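Local coordinates for protein 2-C-methyl-D-erythritol 4-phosphate cytidylyltransferase (Neisseria gonorrhoeae, PDB 1VGW) that probably catalyses the transfer of a cytidylyl group from CTP to 2-C-methyl-D-erythritol 4-phosphate, releasing diphosphate in the second step of the non-mevalonate route to isoprenoids, at residues A93-E97 / T98-A102; W164-Q167 / T168-F172; G175-H178 / R179-A183; S194-K198 / L199-P203. All coordinates share one frame; numbering follows the deposited sequence.

Contact 1: A93-E97 / T98-A102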
loop_
_atom_site.group_PDB
_atom_site.type_symbol
_atom_site.label_atom_id
_atom_site.label_comp_id
_atom_site.label_asym_id
_atom_site.label_seq_id
_atom_site.Cartn_x
_atom_site.Cartn_y
_atom_site.Cartn_z
ATOM N N ALA B 93 -26.934 1.068 -16.257
ATOM C CA ALA B 93 -28.107 1.393 -17.065
ATOM C C ALA B 93 -28.966 0.175 -17.349
ATOM O O ALA B 93 -30.209 0.202 -17.321
ATOM C CB ALA B 93 -27.728 2.029 -18.392
ATOM N N LYS B 94 -28.309 -0.912 -17.771
ATOM C CA LYS B 94 -29.027 -2.148 -18.057
ATOM C C LYS B 94 -29.659 -2.714 -16.803
ATOM O O LYS B 94 -30.811 -3.164 -16.887
ATOM C CB LYS B 94 -28.117 -3.124 -18.806
ATOM C CG LYS B 94 -28.740 -4.423 -19.211
ATOM C CD LYS B 94 -28.090 -5.100 -20.419
ATOM C CE LYS B 94 -28.425 -6.597 -20.373
ATOM N NZ LYS B 94 -28.306 -7.272 -21.683
ATOM N N LEU B 95 -29.064 -2.612 -15.613
ATOM C CA LEU B 95 -29.728 -3.135 -14.400
ATOM C C LEU B 95 -31.076 -2.429 -14.140
ATOM O O LEU B 95 -32.020 -3.010 -13.569
ATOM C CB LEU B 95 -28.815 -3.038 -13.189
ATOM C CG LEU B 95 -27.781 -4.103 -12.907
ATOM C CD1 LEU B 95 -26.690 -3.619 -11.937
ATOM C CD2 LEU B 95 -28.381 -5.371 -12.302
ATOM N N LEU B 96 -31.153 -1.130 -14.413
ATOM C CA LEU B 96 -32.339 -0.326 -14.224
ATOM C C LEU B 96 -33.334 -0.594 -15.366
ATOM O O LEU B 96 -34.459 -1.018 -15.162
ATOM C CB LEU B 96 -32.000 1.142 -14.246
ATOM C CG LEU B 96 -31.737 2.001 -13.053
ATOM C CD1 LEU B 96 -32.175 1.494 -11.713
ATOM C CD2 LEU B 96 -30.332 2.551 -13.031
ATOM N N GLU B 97 -32.882 -0.475 -16.614
ATOM C CA GLU B 97 -33.746 -0.675 -17.778
ATOM C C GLU B 97 -34.406 -2.042 -17.696
ATOM O O GLU B 97 -35.573 -2.245 -18.053
ATOM C CB GLU B 97 -32.952 -0.552 -19.067
ATOM C CG GLU B 97 -33.715 -0.344 -20.342
ATOM C CD GLU B 97 -34.780 -1.361 -20.667
ATOM O OE1 GLU B 97 -35.969 -0.966 -20.816
ATOM O OE2 GLU B 97 -34.467 -2.575 -20.740
ATOM N N THR B 98 -33.641 -3.008 -17.232
ATOM C CA THR B 98 -34.106 -4.374 -17.093
ATOM C C THR B 98 -35.111 -4.575 -16.000
ATOM O O THR B 98 -35.909 -5.523 -16.082
ATOM C CB THR B 98 -32.846 -5.277 -16.929
ATOM O OG1 THR B 98 -32.610 -5.888 -18.227
ATOM C CG2 THR B 98 -32.910 -6.287 -15.867
ATOM N N GLY B 99 -35.057 -3.828 -14.910
ATOM C CA GLY B 99 -35.955 -3.995 -13.788
ATOM C C GLY B 99 -35.355 -4.831 -12.672
ATOM O O GLY B 99 -35.993 -5.043 -11.618
ATOM N N LEU B 100 -34.111 -5.272 -12.853
ATOM C CA LEU B 100 -33.439 -6.068 -11.803
ATOM C C LEU B 100 -33.100 -5.204 -10.604
ATOM O O LEU B 100 -32.982 -5.638 -9.452
ATOM C CB LEU B 100 -32.247 -6.760 -12.424
ATOM C CG LEU B 100 -32.513 -7.969 -13.318
ATOM C CD1 LEU B 100 -31.228 -8.393 -14.035
ATOM C CD2 LEU B 100 -33.056 -9.141 -12.515
ATOM N N ALA B 101 -32.832 -3.900 -10.823
ATOM C CA ALA B 101 -32.565 -2.998 -9.737
ATOM C C ALA B 101 -33.632 -1.884 -9.647
ATOM O O ALA B 101 -33.983 -1.364 -10.703
ATOM C CB ALA B 101 -31.251 -2.195 -9.979
ATOM N N ALA B 102 -34.010 -1.509 -8.438
ATOM C CA ALA B 102 -34.883 -0.302 -8.318
ATOM C C ALA B 102 -33.967 0.907 -8.084
ATOM O O ALA B 102 -32.832 0.751 -7.539
ATOM C CB ALA B 102 -35.799 -0.450 -7.111
#
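The flat groups that meet here are the backbone carbonyls of K94, L95 and L96 and the amides of T98, G99 and A101, at a helix end closed by a glycine of positive phi. The helix is that of the beta-alpha-beta crossover from strand 75-77 to strand 106-109. Over the plane of the L96 carbonyl stands the amide of G99: its N is 2.9 Å from L96 O and lies 57° out of the carbonyl plane. A101 likewise approaches L95 from above the carbonyl plane, with A101 N bonded to L95 O at 3.0 Å. K94 is met nearer its plane, T98 N lying 2.9 Å from K94 O in the last regular turn. G99 N also reaches L95 O, though only weakly; the firmer donor to that oxygen is A101 N.

The A101 N to L95 O bond, reaching past the glycine, folds the loop back over the helix end. L95 turns CG anti to its carbonyl carbon (chi1 -83°), and its CD2 branch meets L100 CB at 4.1 Å, the two side chains crossing at about a right angle. Its CB touches A101 CB at the same separation. L95 and L100 continue onto W77 of strand 75-77, while L95 and A101 pack on I8 of strand 7-12; K94 makes a cation-pi contact with W77.

On the side nearer helix 174-180, L96 sends one methyl back to the loop: CD1 approaches A101 CB at 4.2 Å and lies 3.5 Å from A101 O.

Contact 2: W164-Q167 / T168-F172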
loop_
_atom_site.group_PDB
_atom_site.type_symbol
_atom_site.label_atom_id
_atom_site.label_comp_id
_atom_site.label_asym_id
_atom_site.label_seq_id
_atom_site.Cartn_x
_atom_site.Cartn_y
_atom_site.Cartn_z
ATOM N N TRP B 164 -6.425 9.088 2.801
ATOM C CA TRP B 164 -6.789 7.698 2.638
ATOM C C TRP B 164 -6.599 7.171 1.213
ATOM O O TRP B 164 -6.823 7.870 0.223
ATOM C CB TRP B 164 -8.321 7.503 2.967
ATOM C CG TRP B 164 -8.660 7.790 4.387
ATOM C CD1 TRP B 164 -8.639 9.023 5.001
ATOM C CD2 TRP B 164 -9.098 6.882 5.408
ATOM N NE1 TRP B 164 -8.904 8.906 6.326
ATOM C CE2 TRP B 164 -9.220 7.613 6.607
ATOM C CE3 TRP B 164 -9.324 5.515 5.442
ATOM C CZ2 TRP B 164 -9.585 7.033 7.819
ATOM C CZ3 TRP B 164 -9.714 4.927 6.643
ATOM C CH2 TRP B 164 -9.848 5.687 7.817
ATOM N N GLN B 165 -6.353 5.870 1.049
ATOM C CA GLN B 165 -6.246 5.277 -0.275
ATOM C C GLN B 165 -7.525 4.483 -0.568
ATOM O O GLN B 165 -7.862 3.602 0.209
ATOM C CB GLN B 165 -5.066 4.302 -0.359
ATOM C CG GLN B 165 -3.743 4.892 0.058
ATOM C CD GLN B 165 -2.804 3.826 0.612
ATOM O OE1 GLN B 165 -2.193 3.075 -0.140
ATOM N NE2 GLN B 165 -2.725 3.781 1.940
ATOM N N ALA B 166 -8.184 4.767 -1.681
ATOM C CA ALA B 166 -9.412 4.095 -2.024
ATOM C C ALA B 166 -9.196 2.673 -2.518
ATOM O O ALA B 166 -8.202 2.384 -3.221
ATOM C CB ALA B 166 -10.114 4.931 -3.099
ATOM N N GLN B 167 -10.066 1.764 -2.164
ATOM C CA GLN B 167 -10.117 0.382 -2.620
ATOM C C GLN B 167 -11.509 0.180 -3.243
ATOM O O GLN B 167 -12.088 1.196 -3.700
ATOM C CB GLN B 167 -9.916 -0.607 -1.488
ATOM C CG GLN B 167 -8.581 -0.503 -0.785
ATOM C CD GLN B 167 -8.314 -1.583 0.235
ATOM O OE1 GLN B 167 -9.206 -2.006 1.002
ATOM N NE2 GLN B 167 -7.054 -2.041 0.270
ATOM N N THR B 168 -11.961 -1.027 -3.442
ATOM C CA THR B 168 -13.286 -1.360 -3.926
ATOM C C THR B 168 -13.773 -2.484 -3.020
ATOM O O THR B 168 -12.915 -3.061 -2.296
ATOM C CB THR B 168 -13.333 -1.723 -5.388
ATOM O OG1 THR B 168 -12.761 -3.017 -5.575
ATOM C CG2 THR B 168 -12.619 -0.729 -6.313
ATOM N N PRO B 169 -15.060 -2.789 -2.941
ATOM C CA PRO B 169 -16.122 -2.204 -3.713
ATOM C C PRO B 169 -16.495 -0.813 -3.278
ATOM O O PRO B 169 -16.063 -0.373 -2.197
ATOM C CB PRO B 169 -17.316 -3.164 -3.483
ATOM C CG PRO B 169 -16.743 -4.368 -2.807
ATOM C CD PRO B 169 -15.604 -3.807 -1.968
ATOM N N GLN B 170 -17.107 -0.062 -4.159
ATOM C CA GLN B 170 -17.643 1.291 -3.934
ATOM C C GLN B 170 -19.184 1.134 -4.075
ATOM O O GLN B 170 -19.617 0.740 -5.160
ATOM C CB GLN B 170 -17.119 2.282 -5.000
ATOM C CG GLN B 170 -15.569 2.278 -4.947
ATOM C CD GLN B 170 -14.881 3.545 -5.356
ATOM O OE1 GLN B 170 -15.330 4.400 -6.106
ATOM N NE2 GLN B 170 -13.609 3.718 -4.903
ATOM N N LEU B 171 -19.892 1.395 -2.996
ATOM C CA LEU B 171 -21.346 1.154 -2.925
ATOM C C LEU B 171 -22.229 2.365 -3.015
ATOM O O LEU B 171 -22.219 3.202 -2.087
ATOM C CB LEU B 171 -21.579 0.347 -1.661
ATOM C CG LEU B 171 -22.748 0.322 -0.758
ATOM C CD1 LEU B 171 -24.012 1.052 -1.168
ATOM C CD2 LEU B 171 -23.071 -1.083 -0.286
ATOM N N PHE B 172 -23.044 2.477 -4.069
ATOM C CA PHE B 172 -23.996 3.544 -4.255
ATOM C C PHE B 172 -25.380 3.075 -4.737
ATOM O O PHE B 172 -25.518 2.020 -5.381
ATOM C CB PHE B 172 -23.448 4.591 -5.277
ATOM C CG PHE B 172 -22.167 5.210 -4.783
ATOM C CD1 PHE B 172 -20.950 4.835 -5.380
ATOM C CD2 PHE B 172 -22.129 6.037 -3.674
ATOM C CE1 PHE B 172 -19.772 5.344 -4.849
ATOM C CE2 PHE B 172 -20.968 6.570 -3.169
ATOM C CZ PHE B 172 -19.749 6.189 -3.788
#
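Between Q167 and Q170 the chain bends at T168, and the peptide bond that follows, before P169, is cis. Strands 163-167 and 169-173 are broken by this bend, yet both pair antiparallel with strand 136-141. The Q167 carbonyl is left facing the side chain of Q170 across the bend. At the far end, W164 and Q165 pair antiparallel with a strand of the second subunit, so the sheet continues across the interface.

Q170 NE2 donates to Q167 O at 3.2 Å, with 157° at the hydrogen. The nitrogen sits nearly along the C=O axis, and the oxygen lies in the amide plane of Q170. With CG anti to the carbonyl carbon (chi1 -58°) and the chain extended beyond it, the Q170 amide is carried back across the bend, where NE2 also passes 4.1 Å from A166 CB. T168 lays its CG2 methyl 3.3 Å from Q167 O, while T168 OG1 bonds D111 N. The Q167 side chain leaves the contact: its OE1 accepts from N212 ND2, which also serves T168 O, and its NE2 donates to D209 O. T168 lies about 7 Å, side chain to side chain, from K214, predicted to position the methylerythritol phosphate.

The polar side chains buried at this bend all find partners, Q170 at both ends of its amide. Its NE2 has a second acceptor in D191 OD1, and its OE1 accepts from A193 N; with oxygen and nitrogen both engaged, the amide is fixed against a flip, and the D191 carboxylate would probably polarise its N-H groups.

Contact 3: G175-H178 / R179-A183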
loop_
_atom_site.group_PDB
_atom_site.type_symbol
_atom_site.label_atom_id
_atom_site.label_comp_id
_atom_site.label_asym_id
_atom_site.label_seq_id
_atom_site.Cartn_x
_atom_site.Cartn_y
_atom_site.Cartn_z
ATOM N N GLY B 175 -29.938 4.732 -8.696
ATOM C CA GLY B 175 -30.337 6.006 -9.298
ATOM C C GLY B 175 -29.315 7.106 -9.052
ATOM O O GLY B 175 -29.002 7.860 -10.008
ATOM N N LEU B 176 -28.726 7.228 -7.881
ATOM C CA LEU B 176 -27.656 8.200 -7.638
ATOM C C LEU B 176 -26.414 7.936 -8.504
ATOM O O LEU B 176 -25.803 8.857 -9.079
ATOM C CB LEU B 176 -27.248 8.110 -6.148
ATOM C CG LEU B 176 -26.079 8.970 -5.720
ATOM C CD1 LEU B 176 -26.347 10.457 -5.938
ATOM C CD2 LEU B 176 -25.736 8.713 -4.244
ATOM N N LEU B 177 -26.023 6.652 -8.656
ATOM C CA LEU B 177 -24.865 6.262 -9.505
ATOM C C LEU B 177 -25.164 6.499 -10.969
ATOM O O LEU B 177 -24.401 7.124 -11.731
ATOM C CB LEU B 177 -24.553 4.769 -9.247
ATOM C CG LEU B 177 -23.230 4.193 -9.739
ATOM C CD1 LEU B 177 -22.031 5.029 -9.300
ATOM C CD2 LEU B 177 -23.053 2.743 -9.224
ATOM N N HIS B 178 -26.320 6.053 -11.473
ATOM C CA HIS B 178 -26.660 6.363 -12.880
ATOM C C HIS B 178 -26.591 7.879 -13.131
ATOM O O HIS B 178 -26.068 8.399 -14.123
ATOM C CB HIS B 178 -28.074 5.872 -13.139
ATOM C CG HIS B 178 -28.562 6.028 -14.523
ATOM N ND1 HIS B 178 -27.970 5.438 -15.613
ATOM C CD2 HIS B 178 -29.655 6.710 -15.013
ATOM C CE1 HIS B 178 -28.637 5.754 -16.709
ATOM N NE2 HIS B 178 -29.650 6.530 -16.393
ATOM N N ARG B 179 -27.113 8.666 -12.176
ATOM C CA ARG B 179 -27.102 10.106 -12.307
ATOM C C ARG B 179 -25.684 10.669 -12.386
ATOM O O ARG B 179 -25.398 11.434 -13.306
ATOM C CB ARG B 179 -27.852 10.747 -11.113
ATOM C CG ARG B 179 -28.689 11.936 -11.478
ATOM C CD ARG B 179 -30.190 11.615 -11.426
ATOM N NE ARG B 179 -30.573 10.779 -10.343
ATOM C CZ ARG B 179 -31.674 10.697 -9.653
ATOM N NH1 ARG B 179 -31.834 9.809 -8.686
ATOM N NH2 ARG B 179 -32.655 11.571 -9.909
ATOM N N ALA B 180 -24.823 10.342 -11.441
ATOM C CA ALA B 180 -23.471 10.863 -11.348
ATOM C C ALA B 180 -22.536 10.530 -12.504
ATOM O O ALA B 180 -21.676 11.342 -12.834
ATOM C CB ALA B 180 -22.813 10.372 -10.052
ATOM N N LEU B 181 -22.630 9.363 -13.116
ATOM C CA LEU B 181 -21.797 8.983 -14.236
ATOM C C LEU B 181 -22.378 9.402 -15.577
ATOM O O LEU B 181 -21.771 9.073 -16.618
ATOM C CB LEU B 181 -21.651 7.448 -14.269
ATOM C CG LEU B 181 -21.126 6.764 -13.019
ATOM C CD1 LEU B 181 -21.222 5.250 -13.214
ATOM C CD2 LEU B 181 -19.690 7.208 -12.695
ATOM N N ALA B 182 -23.548 10.032 -15.623
ATOM C CA ALA B 182 -24.133 10.413 -16.908
ATOM C C ALA B 182 -23.579 11.694 -17.480
ATOM O O ALA B 182 -23.734 11.901 -18.712
ATOM C CB ALA B 182 -25.644 10.435 -16.873
ATOM N N ALA B 183 -22.993 12.602 -16.723
ATOM C CA ALA B 183 -22.391 13.790 -17.369
ATOM C C ALA B 183 -21.956 14.805 -16.320
ATOM O O ALA B 183 -22.430 14.679 -15.172
ATOM C CB ALA B 183 -23.310 14.429 -18.385
#
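R179 doubles back on G175 along the outer side of helix 174-180, so that its backbone N and, weakly, its NE both reach the G175 carbonyl oxygen. The backbone N donates to G175 O at 3.0 Å in the regular helical bond, and the side-chain NE adds its weak bond of 3.3 Å to the same oxygen, which lies at the guanidinium edge near its plane. Two bends make this possible: chi2 of 108° and chi3 of 39° fold the chain toward the start of the helix instead of extending it outward. G175 has no side chain to bar the way, and R179 NH1 comes 3.7 Å from G175 C. E103 offers the same NH1 a long, weak ion pair.

On another side of the helix, L177 and L181 lie side by side and point the same way, although they start differently. L177 has CG anti to its backbone N (chi1 -166°), whereas L181 has CG anti to its carbonyl carbon; the result brings the two CD1 methyls to 4.0 Å. L181 N, bonded to L177 O at 3.2 Å, holds their backbones in helical register, as A180 N does with L176 O. H178 sets its imidazole carbon CG anti to the backbone N and turns the ring toward helix 84-98. Farther along, A182 CB comes within 3.4 Å of H178 O.

L177 reaches I107 and V109 of strand 106-109, H178 packs on V92 and L96 of helix 84-98, L181 on V88 of the same helix, and A180 rests on A195 and V196, so the short helix is wedged between helices 84-98 and 192-197.

Contact 4: S194-K198 / L199-P203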
loop_
_atom_site.group_PDB
_atom_site.type_symbol
_atom_site.label_atom_id
_atom_site.label_comp_id
_atom_site.label_asym_id
_atom_site.label_seq_id
_atom_site.Cartn_x
_atom_site.Cartn_y
_atom_site.Cartn_z
ATOM N N SER B 194 -15.647 9.747 -6.830
ATOM C CA SER B 194 -15.368 11.089 -7.313
ATOM C C SER B 194 -16.461 11.612 -8.222
ATOM O O SER B 194 -16.582 12.833 -8.377
ATOM C CB SER B 194 -13.969 11.190 -7.946
ATOM O OG SER B 194 -13.988 10.785 -9.302
ATOM N N ALA B 195 -17.196 10.781 -8.939
ATOM C CA ALA B 195 -18.345 11.268 -9.719
ATOM C C ALA B 195 -19.537 11.543 -8.765
ATOM O O ALA B 195 -20.304 12.477 -8.994
ATOM C CB ALA B 195 -18.825 10.327 -10.781
ATOM N N VAL B 196 -19.668 10.793 -7.691
ATOM C CA VAL B 196 -20.735 11.085 -6.732
ATOM C C VAL B 196 -20.442 12.411 -6.034
ATOM O O VAL B 196 -21.336 13.251 -5.954
ATOM C CB VAL B 196 -21.006 9.925 -5.782
ATOM C CG1 VAL B 196 -21.866 10.331 -4.585
ATOM C CG2 VAL B 196 -21.799 8.814 -6.526
ATOM N N GLU B 197 -19.214 12.671 -5.593
ATOM C CA GLU B 197 -18.802 13.908 -4.921
ATOM C C GLU B 197 -19.076 15.187 -5.723
ATOM O O GLU B 197 -19.339 16.252 -5.167
ATOM C CB GLU B 197 -17.311 13.889 -4.596
ATOM C CG GLU B 197 -16.769 12.813 -3.691
ATOM C CD GLU B 197 -15.306 12.465 -4.004
ATOM O OE1 GLU B 197 -14.506 13.369 -4.391
ATOM O OE2 GLU B 197 -14.910 11.291 -3.898
ATOM N N LYS B 198 -19.016 15.114 -7.049
ATOM C CA LYS B 198 -19.269 16.225 -7.929
ATOM C C LYS B 198 -20.736 16.625 -7.929
ATOM O O LYS B 198 -21.120 17.661 -8.514
ATOM C CB LYS B 198 -18.823 15.934 -9.376
ATOM C CG LYS B 198 -17.343 16.205 -9.544
ATOM C CD LYS B 198 -16.814 15.716 -10.880
ATOM C CE LYS B 198 -15.281 15.701 -10.857
ATOM N NZ LYS B 198 -14.689 17.063 -10.674
ATOM N N LEU B 199 -21.575 15.821 -7.300
ATOM C CA LEU B 199 -23.007 16.163 -7.209
ATOM C C LEU B 199 -23.257 16.910 -5.901
ATOM O O LEU B 199 -24.374 17.344 -5.630
ATOM C CB LEU B 199 -23.804 14.858 -7.239
ATOM C CG LEU B 199 -24.483 14.454 -8.521
ATOM C CD1 LEU B 199 -23.881 15.054 -9.762
ATOM C CD2 LEU B 199 -24.643 12.934 -8.636
ATOM N N GLY B 200 -22.264 17.069 -5.058
ATOM C CA GLY B 200 -22.385 17.700 -3.750
ATOM C C GLY B 200 -22.671 16.666 -2.675
ATOM O O GLY B 200 -22.993 17.013 -1.545
ATOM N N VAL B 201 -22.512 15.366 -2.983
ATOM C CA VAL B 201 -22.773 14.325 -1.977
ATOM C C VAL B 201 -21.419 13.825 -1.444
ATOM O O VAL B 201 -20.579 13.514 -2.307
ATOM C CB VAL B 201 -23.461 13.119 -2.657
ATOM C CG1 VAL B 201 -23.642 11.978 -1.665
ATOM C CG2 VAL B 201 -24.726 13.464 -3.388
ATOM N N ARG B 202 -21.236 13.577 -0.191
ATOM C CA ARG B 202 -20.035 13.103 0.446
ATOM C C ARG B 202 -20.143 11.664 0.933
ATOM O O ARG B 202 -20.661 11.430 2.052
ATOM C CB ARG B 202 -19.770 13.981 1.677
ATOM C CG ARG B 202 -19.456 15.464 1.342
ATOM C CD ARG B 202 -19.016 16.090 2.684
ATOM N NE ARG B 202 -18.158 17.230 2.523
ATOM C CZ ARG B 202 -17.485 17.767 3.555
ATOM N NH1 ARG B 202 -17.566 17.242 4.757
ATOM N NH2 ARG B 202 -16.776 18.852 3.321
ATOM N N PRO B 203 -19.543 10.697 0.241
ATOM C CA PRO B 203 -19.675 9.283 0.643
ATOM C C PRO B 203 -18.925 8.963 1.907
ATOM O O PRO B 203 -17.962 9.666 2.249
ATOM C CB PRO B 203 -19.174 8.501 -0.550
ATOM C CG PRO B 203 -19.275 9.439 -1.695
ATOM C CD PRO B 203 -18.930 10.805 -1.099
#
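V196 and V201 make the tight side of this helix end, V196 CG1 pressing on V201 CB at 3.7 Å. The same methyl, set anti to the backbone N by chi1 of 166°, also meets P203 CG at 4.0 Å, so one branch of V196 is shared by two residues of the returning loop. E197 joins from the next position: its CG lies 3.9 Å from P203 CD, the two side chains crossing at about a right angle, and its CA-H points almost straight at V201 O, with CA 3.2 Å from the oxygen. V196 and P203 also pack on F172 of strand 169-173. The carboxylate of E197 turns to the second subunit, taking a hydrogen bond from T157 and a salt bridge from K147 of that chain.

The looser side is carried by K198 and L199, both exposed. L199 stays close to the helix, its CB 3.2 Å from V196 O, and turns its CD2 methyl toward A180 and L176, while the K198 side chain lies against I189.

Two backbone bonds close the end: L199 N to V196 O at 2.9 Å and G200 N to E197 O at 3.0 Å, the latter spanning a type I turn. With G200 at positive phi, this is a Schellman motif, which stops helix 192-197 and sends the chain into strand 204-207.

In the fold
Contact 2 is the buried one, near the centre of the protein and a predicted substrate-positioning residue; it is joined by one side-chain amide bond, with further partners outside. Contacts 1, 3 and 4 lie farther out, partly buried, and rely on helical or helix-end backbone bonds and apolar side chains, with a weak arginine bond added in contact 3. Contacts 1 and 4 both end a helix at a positive-phi glycine, whereas contact 3 belongs to the short helix between them, touching contact 1 through H178 and L96 and contact 4 through A180 and L199. F172 ties contact 2 to contacts 3 and 4. The second subunit reaches contacts 2 and 4, but not 1 or 3.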